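Local atomic coordinates of ethylbenzene dehydrogenase alpha-subunit (Aromatoleum aromaticum, PDB entry 2IVF), a protein that forms the large molybdopterin-dependent oxidoreductase subunit of its enzyme, holding a molybdenum atom, two pterin guanine dinucleotides and an iron-sulfur cluster. Residues A[257-262]-A[849-854]. Numbering follows the deposited sequence.
Sequences WSYTYP and HPRVSI. With MGD (2-amino-5,6-dimercapto-7-methyl-3,7,8a,9-tetrahydro-8-oxa-1,3,9,10-tetraaza-anthracen-4-one guanosine dinucleotide), chain M.
Arg851 wraps over one face of the Tyr259 ring, and its side chain can be followed outward from the backbone. CB sits 3.4 Å from the ring centroid and almost on its normal, a CH-pi contact: the arginine's aliphatic base covers the ring while its charged end serves polar partners. CG leaves anti to the backbone N (chi1 169°), and a bend at chi3 (-80°) returns the chain over the ring's CE1 side. There NE donates to a water that in turn donates to Ser258 O, and CZ lies 3.2 Å from Tyr259 CE1. Arg851 NH2 donates a bent hydrogen bond (142°) to Ser258 OG, 3.1 Å away near the guanidinium plane, and also bonds Tyr146 of the beta-subunit. NH1 forms salt bridges with Glu132 and Asp133 of the beta-subunit; that same Asp133 bonds Tyr259 OH, so both polar ends meet the neighbouring subunit.

On the same segments, backbone groups hold MGD: MGD N19 donates to Tyr259 O (2.8 Å), MGD N18 to Ser853 O, and His849 N donates to MGD O1B (2.9 Å). The Thr260 hydroxyl adds a side-chain bond to phosphate oxygen O1A. Helix 257-260 and the loop after strand 843-846 thus form part of the buried pterin dinucleotide site of a molybdopterin oxidoreductase.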
ATOM      1  N   TRP A 257      -9.025   0.753   5.240  1.00 23.29           N
ATOM      2  CA  TRP A 257      -9.158   0.482   3.806  1.00 21.38           C
ATOM      3  C   TRP A 257      -8.337   1.370   2.867  1.00 22.18           C
ATOM      4  O   TRP A 257      -7.982   0.920   1.766  1.00 22.03           O
ATOM      5  CB  TRP A 257     -10.599   0.555   3.399  1.00 21.74           C
ATOM      6  CG  TRP A 257     -11.403  -0.696   3.610  1.00 21.19           C
ATOM      7  CD1 TRP A 257     -11.135  -1.732   4.472  1.00 23.14           C
ATOM      8  CD2 TRP A 257     -12.638  -0.995   3.006  1.00 23.96           C
ATOM      9  NE1 TRP A 257     -12.117  -2.685   4.386  1.00 23.18           N
ATOM     10  CE2 TRP A 257     -13.064  -2.252   3.493  1.00 21.54           C
ATOM     11  CE3 TRP A 257     -13.397  -0.362   2.047  1.00 22.19           C
ATOM     12  CZ2 TRP A 257     -14.251  -2.861   3.052  1.00 21.70           C
ATOM     13  CZ3 TRP A 257     -14.550  -0.951   1.628  1.00 23.82           C
ATOM     14  CH2 TRP A 257     -14.960  -2.184   2.104  1.00 23.27           C
ATOM     15  N   SER A 258      -8.125   2.649   3.223  1.00 21.74           N
ATOM     16  CA  SER A 258      -7.262   3.504   2.404  1.00 22.75           C
ATOM     17  C   SER A 258      -5.943   2.788   2.152  1.00 23.67           C
ATOM     18  O   SER A 258      -5.461   2.732   1.051  1.00 24.35           O
ATOM     19  CB  SER A 258      -6.966   4.804   3.098  1.00 23.22           C
ATOM     20  OG  SER A 258      -6.033   5.570   2.356  1.00 24.59           O
ATOM     21  N   TYR A 259      -5.353   2.261   3.208  1.00 23.30           N
ATOM     22  CA  TYR A 259      -4.146   1.468   3.084  1.00 23.34           C
ATOM     23  C   TYR A 259      -4.412   0.066   2.566  1.00 23.34           C
ATOM     24  O   TYR A 259      -3.698  -0.444   1.689  1.00 23.86           O
ATOM     25  CB  TYR A 259      -3.464   1.295   4.443  1.00 22.56           C
ATOM     26  CG  TYR A 259      -2.642   2.477   4.897  1.00 21.49           C
ATOM     27  CD1 TYR A 259      -2.948   3.786   4.506  1.00 24.75           C
ATOM     28  CD2 TYR A 259      -1.584   2.289   5.745  1.00 22.41           C
ATOM     29  CE1 TYR A 259      -2.160   4.848   4.937  1.00 25.06           C
ATOM     30  CE2 TYR A 259      -0.778   3.332   6.176  1.00 24.32           C
ATOM     31  CZ  TYR A 259      -1.070   4.608   5.782  1.00 23.94           C
ATOM     32  OH  TYR A 259      -0.268   5.624   6.248  1.00 24.13           O
ATOM     33  N   THR A 260      -5.435  -0.562   3.117  1.00 23.47           N
ATOM     34  CA  THR A 260      -5.531  -2.025   3.065  1.00 23.34           C
ATOM     35  C   THR A 260      -6.508  -2.626   2.034  1.00 23.07           C
ATOM     36  O   THR A 260      -6.476  -3.840   1.794  1.00 22.00           O
ATOM     37  CB  THR A 260      -5.841  -2.579   4.477  1.00 24.42           C
ATOM     38  OG1 THR A 260      -7.181  -2.237   4.833  1.00 24.36           O
ATOM     39  CG2 THR A 260      -4.835  -2.031   5.473  1.00 24.89           C
ATOM     40  N   TYR A 261      -7.294  -1.793   1.360  1.00 22.91           N
ATOM     41  CA  TYR A 261      -8.227  -2.273   0.320  1.00 23.16           C
ATOM     42  C   TYR A 261      -8.393  -1.259  -0.757  1.00 23.49           C
ATOM     43  O   TYR A 261      -9.505  -0.902  -1.123  1.00 24.87           O
ATOM     44  CB  TYR A 261      -9.581  -2.608   0.975  1.00 23.77           C
ATOM     45  CG  TYR A 261     -10.504  -3.556   0.225  1.00 21.54           C
ATOM     46  CD1 TYR A 261     -10.097  -4.293  -0.865  1.00 22.10           C
ATOM     47  CD2 TYR A 261     -11.790  -3.751   0.685  1.00 21.62           C
ATOM     48  CE1 TYR A 261     -10.956  -5.185  -1.490  1.00 24.03           C
ATOM     49  CE2 TYR A 261     -12.634  -4.624   0.084  1.00 21.46           C
ATOM     50  CZ  TYR A 261     -12.212  -5.372  -0.983  1.00 22.54           C
ATOM     51  OH  TYR A 261     -13.089  -6.254  -1.542  1.00 24.41           O
ATOM     52  N   PRO A 262      -7.262  -0.792  -1.328  1.00 23.39           N
ATOM     53  CA  PRO A 262      -7.355   0.252  -2.350  1.00 23.30           C
ATOM     54  C   PRO A 262      -8.058  -0.179  -3.610  1.00 24.04           C
ATOM     55  O   PRO A 262      -8.631   0.652  -4.269  1.00 22.80           O
ATOM     56  CB  PRO A 262      -5.903   0.621  -2.633  1.00 22.95           C
ATOM     57  CG  PRO A 262      -5.086  -0.586  -2.200  1.00 25.06           C
ATOM     58  CD  PRO A 262      -5.870  -1.194  -1.061  1.00 24.32           C
ATOM     59  N   HIS A 849      -1.516  -2.475   8.485  1.00 22.85           N
ATOM     60  CA  HIS A 849      -0.787  -3.011   7.402  1.00 23.51           C
ATOM     61  C   HIS A 849      -0.396  -1.830   6.530  1.00 24.32           C
ATOM     62  O   HIS A 849      -1.128  -0.867   6.421  1.00 25.96           O
ATOM     63  CB  HIS A 849      -1.656  -4.046   6.704  1.00 23.24           C
ATOM     64  CG  HIS A 849      -1.656  -5.361   7.433  1.00 23.08           C
ATOM     65  ND1 HIS A 849      -1.580  -6.576   6.794  1.00 23.11           N
ATOM     66  CD2 HIS A 849      -1.537  -5.622   8.751  1.00 22.88           C
ATOM     67  CE1 HIS A 849      -1.485  -7.543   7.695  1.00 24.19           C
ATOM     68  NE2 HIS A 849      -1.486  -6.991   8.898  1.00 25.32           N
ATOM     69  N   PRO A 850       0.788  -1.884   5.976  1.00 24.34           N
ATOM     70  CA  PRO A 850       1.372  -0.776   5.285  1.00 24.73           C
ATOM     71  C   PRO A 850       0.628  -0.383   4.035  1.00 24.17           C
ATOM     72  O   PRO A 850       0.241  -1.224   3.237  1.00 23.16           O
ATOM     73  CB  PRO A 850       2.777  -1.233   4.965  1.00 25.44           C
ATOM     74  CG  PRO A 850       2.753  -2.698   5.105  1.00 25.91           C
ATOM     75  CD  PRO A 850       1.687  -3.046   6.055  1.00 26.12           C
ATOM     76  N   ARG A 851       0.444   0.907   3.875  1.00 23.52           N
ATOM     77  CA  ARG A 851       0.045   1.422   2.578  1.00 22.96           C
ATOM     78  C   ARG A 851       1.091   1.045   1.539  1.00 22.34           C
ATOM     79  O   ARG A 851       0.746   0.670   0.402  1.00 21.98           O
ATOM     80  CB  ARG A 851      -0.018   2.922   2.598  1.00 23.21           C
ATOM     81  CG  ARG A 851      -0.162   3.479   1.215  1.00 21.15           C
ATOM     82  CD  ARG A 851      -0.303   4.982   1.236  1.00 22.84           C
ATOM     83  NE  ARG A 851      -1.626   5.400   1.566  1.00 21.93           N
ATOM     84  CZ  ARG A 851      -1.941   6.527   2.171  1.00 21.76           C
ATOM     85  NH1 ARG A 851      -1.017   7.315   2.715  1.00 22.48           N
ATOM     86  NH2 ARG A 851      -3.214   6.777   2.374  1.00 22.23           N
ATOM     87  N   VAL A 852       2.359   1.076   1.945  1.00 23.65           N
ATOM     88  CA  VAL A 852       3.458   1.220   0.970  1.00 23.26           C
ATOM     89  C   VAL A 852       3.986  -0.120   0.429  1.00 23.81           C
ATOM     90  O   VAL A 852       4.897  -0.170  -0.402  1.00 22.09           O
ATOM     91  CB  VAL A 852       4.601   2.057   1.576  1.00 24.41           C
ATOM     92  CG1 VAL A 852       4.078   3.450   1.961  1.00 23.89           C
ATOM     93  CG2 VAL A 852       5.193   1.358   2.840  1.00 22.16           C
ATOM     94  N   SER A 853       3.398  -1.202   0.902  1.00 23.87           N
ATOM     95  CA  SER A 853       3.848  -2.555   0.581  1.00 24.00           C
ATOM     96  C   SER A 853       2.731  -3.497   0.895  1.00 23.38           C
ATOM     97  O   SER A 853       1.884  -3.177   1.733  1.00 22.16           O
ATOM     98  CB  SER A 853       5.093  -2.941   1.380  1.00 23.95           C
ATOM     99  OG  SER A 853       5.525  -4.278   1.104  1.00 24.23           O
ATOM    100  N   ILE A 854       2.736  -4.659   0.231  1.00 24.03           N
ATOM    101  CA  ILE A 854       1.917  -5.798   0.657  1.00 24.44           C
ATOM    102  C   ILE A 854       2.867  -6.627   1.560  1.00 24.81           C
ATOM    103  O   ILE A 854       3.844  -7.269   1.107  1.00 24.90           O
ATOM    104  CB  ILE A 854       1.328  -6.621  -0.502  1.00 23.06           C
ATOM    105  CG1 ILE A 854       0.512  -5.717  -1.439  1.00 25.83           C
ATOM    106  CG2 ILE A 854       0.468  -7.731   0.006  1.00 25.32           C
ATOM    107  CD1 ILE A 854      -0.729  -5.012  -0.768  1.00 22.39           C
TER
HETATM  108  PB  MGD M1986      -5.274  -2.867  10.023  1.00 13.50           P
HETATM  109  O1B MGD M1986      -4.369  -2.385   8.944  1.00 13.53           O
HETATM  110  O2B MGD M1986      -4.599  -3.502  11.184  1.00 16.27           O
HETATM  111  O3B MGD M1986      -6.416  -3.856   9.573  1.00 15.54           O
HETATM  112  O3A MGD M1986      -5.983  -4.576   7.168  1.00 13.42           O
HETATM  113  PA  MGD M1986      -7.147  -4.074   8.138  1.00 14.85           P
HETATM  114  O1A MGD M1986      -7.649  -2.831   7.543  1.00 13.45           O
HETATM  115  O2A MGD M1986      -8.090  -5.149   8.384  1.00 13.70           O
HETATM  116  O5' MGD M1986      -6.156  -1.641  10.578  1.00 15.42           O
HETATM  117  C5' MGD M1986      -5.495  -0.439  11.001  1.00 10.50           C
HETATM  118  C4' MGD M1986      -6.467   0.447  11.774  1.00 12.02           C
HETATM  119  O4' MGD M1986      -6.794  -0.159  13.017  1.00 14.93           O
HETATM  120  C3' MGD M1986      -5.617   1.633  12.165  1.00 12.42           C
HETATM  121  O3' MGD M1986      -5.792   2.621  11.157  1.00 13.73           O
HETATM  122  C2' MGD M1986      -6.224   2.057  13.509  1.00 15.07           C
HETATM  123  O2' MGD M1986      -6.856   3.344  13.373  1.00 17.21           O
HETATM  124  C1' MGD M1986      -7.250   0.950  13.808  1.00 14.09           C
HETATM  125  N9  MGD M1986      -7.176   0.597  15.245  1.00 13.82           N
HETATM  126  C8  MGD M1986      -6.105   0.216  15.958  1.00 15.66           C
HETATM  127  N7  MGD M1986      -6.451  -0.063  17.220  1.00 15.10           N
HETATM  128  C5  MGD M1986      -7.792   0.135  17.293  1.00 16.12           C
HETATM  129  C6  MGD M1986      -8.759   0.059  18.286  1.00 15.83           C
HETATM  130  O6  MGD M1986      -8.542  -0.239  19.467  1.00 15.84           O
HETATM  131  N1  MGD M1986     -10.078   0.351  17.925  1.00 16.39           N
HETATM  132  C2  MGD M1986     -10.488   0.743  16.642  1.00 15.83           C
HETATM  133  N2  MGD M1986     -11.813   1.027  16.391  1.00 13.58           N
HETATM  134  N3  MGD M1986      -9.542   0.787  15.694  1.00 13.40           N
HETATM  135  C4  MGD M1986      -8.237   0.521  16.009  1.00 14.16           C
HETATM  136  C10 MGD M1986      -5.265  -5.723   7.439  1.00 14.53           C
HETATM  137  C11 MGD M1986      -5.203  -6.555   6.182  1.00 13.30           C
HETATM  138  O11 MGD M1986      -4.630  -5.790   5.202  1.00 13.50           O
HETATM  139  C12 MGD M1986      -4.496  -7.909   6.341  1.00 15.42           C
HETATM  140  S12 MGD M1986      -4.593  -8.838   7.830  1.00 15.44           S
HETATM  141  C13 MGD M1986      -3.771  -8.418   5.293  1.00 14.58           C
HETATM  142  S13 MGD M1986      -2.998  -9.956   5.465  1.00 14.84           S
HETATM  143  C14 MGD M1986      -3.625  -7.650   4.024  1.00 16.59           C
HETATM  144  N15 MGD M1986      -2.289  -6.989   4.080  1.00 14.50           N
HETATM  145  C16 MGD M1986      -2.044  -5.776   3.409  1.00 14.22           C
HETATM  146  C17 MGD M1986      -0.797  -5.212   3.315  1.00 13.16           C
HETATM  147  O17 MGD M1986       0.204  -5.746   3.850  1.00 15.69           O
HETATM  148  N18 MGD M1986      -0.675  -3.991   2.621  1.00 14.02           N
HETATM  149  C19 MGD M1986      -1.729  -3.368   2.030  1.00 12.14           C
HETATM  150  N19 MGD M1986      -1.500  -2.200   1.396  1.00 14.20           N
HETATM  151  N20 MGD M1986      -2.937  -3.931   2.176  1.00 13.91           N
HETATM  152  C21 MGD M1986      -3.102  -5.104   2.806  1.00 12.01           C
HETATM  153  N22 MGD M1986      -4.367  -5.669   2.928  1.00 14.92           N
HETATM  154  C23 MGD M1986      -4.726  -6.553   3.999  1.00 14.40           C
HETATM  155  O   HOH W   1      -3.853   4.547  -0.013  1.00 15.03           O
HETATM  156  O   HOH W   2      -2.491   1.242  -0.307  1.00 17.90           O